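Trans-4-hydroxy-L-proline dehydratase (PDB 6VXC) uses a glycyl radical to dehydrate trans-4-hydroxy-L-proline to (S)-1-pyrroline-5-carboxylate in the anaerobic breakdown of hydroxyproline. Local coordinates at residues Phe761-Asn764 with Val765-Ala769; Asn791-Arg795 with Thr796-Glu800. All coordinates share one frame; numbering follows the deposited sequence.

Interaction 1: residues Phe761-Asn764 with Val765-Ala769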
loop_
_atom_site.group_PDB
_atom_site.type_symbol
_atom_site.label_atom_id
_atom_site.label_comp_id
_atom_site.label_asym_id
_atom_site.label_seq_id
_atom_site.Cartn_x
_atom_site.Cartn_y
_atom_site.Cartn_z
ATOM N N PHE A 761 2.371 17.108 16.239
ATOM C CA PHE A 761 3.679 17.012 16.864
ATOM C C PHE A 761 4.184 18.394 17.232
ATOM O O PHE A 761 3.738 19.410 16.702
ATOM C CB PHE A 761 4.701 16.282 15.969
ATOM C CG PHE A 761 4.903 16.897 14.591
ATOM C CD1 PHE A 761 5.610 18.081 14.431
ATOM C CD2 PHE A 761 4.446 16.238 13.457
ATOM C CE1 PHE A 761 5.821 18.627 13.162
ATOM C CE2 PHE A 761 4.649 16.770 12.177
ATOM C CZ PHE A 761 5.337 17.965 12.032
ATOM N N ASP A 762 5.095 18.414 18.189
ATOM C CA ASP A 762 5.829 19.619 18.534
ATOM C C ASP A 762 7.023 19.743 17.601
ATOM O O ASP A 762 7.908 18.883 17.610
ATOM C CB ASP A 762 6.296 19.564 19.983
ATOM C CG ASP A 762 5.527 20.490 20.871
ATOM O OD1 ASP A 762 4.489 20.054 21.422
ATOM O OD2 ASP A 762 5.964 21.655 21.021
ATOM N N LYS A 763 7.045 20.808 16.802
ATOM C CA LYS A 763 8.140 21.015 15.862
ATOM C C LYS A 763 9.502 20.887 16.536
ATOM O O LYS A 763 10.417 20.271 15.985
ATOM C CB LYS A 763 7.989 22.378 15.189
ATOM C CG LYS A 763 9.096 22.753 14.219
ATOM C CD LYS A 763 8.772 24.080 13.534
ATOM C CE LYS A 763 10.004 24.735 12.900
ATOM N NZ LYS A 763 10.499 24.167 11.620
ATOM N N ASN A 764 9.646 21.428 17.745
ATOM C CA ASN A 764 10.959 21.429 18.382
ATOM C C ASN A 764 11.427 20.025 18.712
ATOM O O ASN A 764 12.630 19.754 18.663
ATOM C CB ASN A 764 10.940 22.288 19.646
ATOM C CG ASN A 764 10.574 23.725 19.356
ATOM O OD1 ASN A 764 10.988 24.291 18.343
ATOM N ND2 ASN A 764 9.806 24.334 20.254
ATOM N N VAL A 765 10.501 19.115 19.026
ATOM C CA VAL A 765 10.874 17.722 19.244
ATOM C C VAL A 765 11.476 17.131 17.973
ATOM O O VAL A 765 12.482 16.420 18.021
ATOM C CB VAL A 765 9.661 16.909 19.734
ATOM C CG1 VAL A 765 9.970 15.429 19.754
ATOM C CG2 VAL A 765 9.230 17.377 21.129
ATOM N N LEU A 766 10.859 17.395 16.819
ATOM C CA LEU A 766 11.388 16.834 15.581
ATOM C C LEU A 766 12.764 17.416 15.291
ATOM O O LEU A 766 13.672 16.702 14.856
ATOM C CB LEU A 766 10.440 17.116 14.411
ATOM C CG LEU A 766 9.110 16.354 14.299
ATOM C CD1 LEU A 766 8.808 15.801 12.924
ATOM C CD2 LEU A 766 8.906 15.324 15.382
ATOM N N LEU A 767 12.927 18.722 15.510
ATOM C CA LEU A 767 14.226 19.355 15.279
ATOM C C LEU A 767 15.291 18.785 16.208
ATOM O O LEU A 767 16.422 18.534 15.786
ATOM C CB LEU A 767 14.097 20.865 15.452
ATOM C CG LEU A 767 13.212 21.550 14.409
ATOM C CD1 LEU A 767 13.058 23.014 14.730
ATOM C CD2 LEU A 767 13.780 21.375 13.017
ATOM N N GLU A 768 14.938 18.552 17.475
ATOM C CA GLU A 768 15.865 17.897 18.392
ATOM C C GLU A 768 16.190 16.490 17.928
ATOM O O GLU A 768 17.342 16.047 18.025
ATOM C CB GLU A 768 15.282 17.861 19.806
ATOM C CG GLU A 768 15.719 19.012 20.689
ATOM C CD GLU A 768 17.242 19.116 20.772
ATOM O OE1 GLU A 768 17.776 20.202 20.486
ATOM O OE2 GLU A 768 17.901 18.095 21.080
ATOM N N ALA A 769 15.187 15.770 17.421
ATOM C CA ALA A 769 15.438 14.412 16.960
ATOM C C ALA A 769 16.419 14.386 15.796
ATOM O O ALA A 769 17.156 13.411 15.637
ATOM C CB ALA A 769 14.130 13.731 16.568
#

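Interaction 2: residues Asn791-Arg795 with Thr796-Glu800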
loop_
_atom_site.group_PDB
_atom_site.type_symbol
_atom_site.label_atom_id
_atom_site.label_comp_id
_atom_site.label_asym_id
_atom_site.label_seq_id
_atom_site.Cartn_x
_atom_site.Cartn_y
_atom_site.Cartn_z
ATOM N N ASN A 791 13.275 8.532 12.638
ATOM C CA ASN A 791 14.662 8.174 12.354
ATOM C C ASN A 791 14.818 7.277 11.123
ATOM O O ASN A 791 15.949 7.092 10.668
ATOM C CB ASN A 791 15.303 7.463 13.560
ATOM C CG ASN A 791 15.614 8.406 14.715
ATOM O OD1 ASN A 791 15.590 9.630 14.568
ATOM N ND2 ASN A 791 15.967 7.827 15.867
ATOM N N ASN A 792 13.742 6.680 10.607
ATOM C CA ASN A 792 13.809 5.901 9.372
ATOM C C ASN A 792 13.707 6.764 8.124
ATOM O O ASN A 792 13.758 6.228 7.017
ATOM C CB ASN A 792 12.703 4.844 9.319
ATOM C CG ASN A 792 13.004 3.645 10.200
ATOM O OD1 ASN A 792 14.150 3.379 10.527
ATOM N ND2 ASN A 792 11.967 2.905 10.570
ATOM N N LEU A 793 13.532 8.069 8.270
ATOM C CA LEU A 793 13.288 8.948 7.145
ATOM C C LEU A 793 14.562 9.701 6.760
ATOM O O LEU A 793 15.368 10.064 7.617
ATOM C CB LEU A 793 12.167 9.925 7.485
ATOM C CG LEU A 793 10.946 9.317 8.203
ATOM C CD1 LEU A 793 9.984 10.410 8.560
ATOM C CD2 LEU A 793 10.239 8.238 7.361
ATOM N N SER A 794 14.745 9.917 5.463
ATOM C CA SER A 794 15.841 10.755 5.013
ATOM C C SER A 794 15.654 12.175 5.544
ATOM O O SER A 794 14.553 12.592 5.903
ATOM C CB SER A 794 15.900 10.805 3.488
ATOM O OG SER A 794 14.890 11.668 2.981
ATOM N N ARG A 795 16.756 12.919 5.593
ATOM C CA ARG A 795 16.680 14.316 6.005
ATOM C C ARG A 795 15.687 15.095 5.136
ATOM O O ARG A 795 14.951 15.955 5.630
ATOM C CB ARG A 795 18.076 14.943 5.949
ATOM C CG ARG A 795 18.088 16.428 6.193
ATOM C CD ARG A 795 17.546 16.778 7.559
ATOM N NE ARG A 795 17.373 18.224 7.663
ATOM C CZ ARG A 795 18.140 19.044 8.365
ATOM N NH1 ARG A 795 19.156 18.568 9.079
ATOM N NH2 ARG A 795 17.877 20.345 8.348
ATOM N N THR A 796 15.673 14.826 3.834
ATOM C CA THR A 796 14.746 15.522 2.950
ATOM C C THR A 796 13.296 15.227 3.322
ATOM O O THR A 796 12.478 16.145 3.416
ATOM C CB THR A 796 15.023 15.139 1.493
ATOM O OG1 THR A 796 16.374 15.484 1.155
ATOM C CG2 THR A 796 14.062 15.845 0.574
ATOM N N LEU A 797 12.971 13.956 3.571
ATOM C CA LEU A 797 11.606 13.603 3.946
ATOM C C LEU A 797 11.246 14.167 5.316
ATOM O O LEU A 797 10.146 14.691 5.510
ATOM C CB LEU A 797 11.445 12.083 3.927
ATOM C CG LEU A 797 10.086 11.501 4.342
ATOM C CD1 LEU A 797 8.915 12.191 3.618
ATOM C CD2 LEU A 797 10.082 10.007 4.085
ATOM N N GLN A 798 12.166 14.080 6.275
ATOM C CA GLN A 798 11.952 14.720 7.566
ATOM C C GLN A 798 11.603 16.192 7.399
ATOM O O GLN A 798 10.644 16.692 8.002
ATOM C CB GLN A 798 13.196 14.578 8.438
ATOM C CG GLN A 798 13.485 13.172 8.901
ATOM C CD GLN A 798 14.756 13.121 9.727
ATOM O OE1 GLN A 798 15.530 14.078 9.732
ATOM N NE2 GLN A 798 14.968 12.016 10.444
ATOM N N ASP A 799 12.390 16.908 6.590
ATOM C CA ASP A 799 12.138 18.327 6.379
ATOM C C ASP A 799 10.832 18.578 5.633
ATOM O O ASP A 799 10.215 19.632 5.814
ATOM C CB ASP A 799 13.315 18.965 5.627
ATOM C CG ASP A 799 14.570 19.098 6.500
ATOM O OD1 ASP A 799 14.468 18.885 7.725
ATOM O OD2 ASP A 799 15.645 19.422 5.958
ATOM N N GLU A 800 10.416 17.659 4.760
ATOM C CA GLU A 800 9.119 17.813 4.111
ATOM C C GLU A 800 8.009 17.804 5.159
ATOM O O GLU A 800 7.173 18.712 5.208
ATOM C CB GLU A 800 8.928 16.698 3.069
ATOM C CG GLU A 800 7.701 16.838 2.150
ATOM C CD GLU A 800 6.404 16.279 2.771
ATOM O OE1 GLU A 800 5.476 17.060 3.043
ATOM O OE2 GLU A 800 6.314 15.055 2.982
HETATM O O HOH W 1 16.615 11.468 13.002
#

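Interaction 1: residues Phe761-Asn764 with Val765-Ala769
Phe761 and Leu766 make the apolar part of this contact, five residues apart where a short loop after strand 755-759 runs into a helix. Leu766 lays its branched end over one face of the phenyl ring: CD1 of Leu766 stands 4.0 Å from the centroid of the Phe761 ring, only 7° off the ring normal, a CH-pi contact, and Leu766 CG is 3.9 Å from Phe761 CD1. Phe761 carries CG between its backbone N and carbonyl carbon (chi1 57°), which presents a ring face to Leu766. A flat ring and a branched aliphatic suit this buried side, which Ile801 and Ile802 of helix 795-803 help to cover.

The backbone bonds mark the first turn of helix 763-771, with Asp762 at the N-cap. Its carboxylate makes no capping bond; its carbonyl O takes weak bonds from Val765 N and Leu766 N. Regular helical bonding follows, Leu767 N to Lys763 O at 3.0 Å and Glu768 N to Asn764 O at 2.9 Å.

The methylenes of Lys763 pass obliquely by Leu767, CE of Lys763 lying 4.0 Å from Leu767 CD1, as a long amphipathic chain allows; both residues also touch Ile802. Glu768 sends OE1 on to Lys771 in a salt bridge.

Interaction 2: residues Asn791-Arg795 with Thr796-Glu800
Thr796 sits beside Ser794 and Arg795 in the first turn of helix 795-803, its CB 3.8 Å from Ser794 OG. Its small branched side chain also packs on Ile669 and Glu673 of helix 667-673.

Leu797 gives its backbone N-H to Ser794 OG, 3.0 Å away and nearly straight at 168°, so that Ser794 is a true side-chain N-cap. The hydroxyl reaches forward over the start of the helix, with OG between the backbone N and the carbonyl carbon (chi1 77°), a position a short serine occupies easily. The isobutyl end of Leu797 turns inward, where its CD2 meets Leu793 CD2 at 3.7 Å; two leucines suit this buried side of the turn, and Ile669 adds to it.

Gln798 N donates to Ser794 O at 2.8 Å, the first regular bond of the helix. The Gln798 side chain runs back past Leu793, CG near Leu793 CB, and its amide is held at both ends. NE2 bonds to Phe790 O and, through a water, to Asn791 OD1, while OE1 accepts from Gln770. A buried glutamine is long enough to span these partners.

Asp799 N bonds to Arg795 O, and its carboxylate meets the arginine one turn back. Arg795 NE meets Asp799 OD2 at 2.7 Å from the syn side but tilted out of the carboxylate plane, while OD2 lies near the guanidinium plane. The planes stand 82° apart, which is not the flat two-pronged pairing; OD2 takes both the NE bond and a weak NH2 bond.

With Asp799 OD1 also bonded to Gln770, the nearby positive charge of Arg795 and donors at both oxygens would be expected to favour the ionised form of Asp799.

How the interactions relate
The two contacts come in series along the chain, interaction 1 first, and their centres lie about 12 Å apart within the glycyl radical domain. Each forms the opening turn of a helix, 763-771 and 795-803 respectively. Between them run strands 780-782 and 787-789 and Gly785, which bears the radical in the activated enzyme but is unmodified here. Interaction 1 follows shortly after strand 755-759 of the mixed sheet, whereas interaction 2 leads into the C-terminal helix. The helices touch through Leu766, Leu767 and Ile802, so the packed pair flanks, in sequence, the chain that carries Gly785. Interaction 2 is nearer the active site: the side chain of Leu797 is about 12 Å from that of Cys454, probably the radical cysteine.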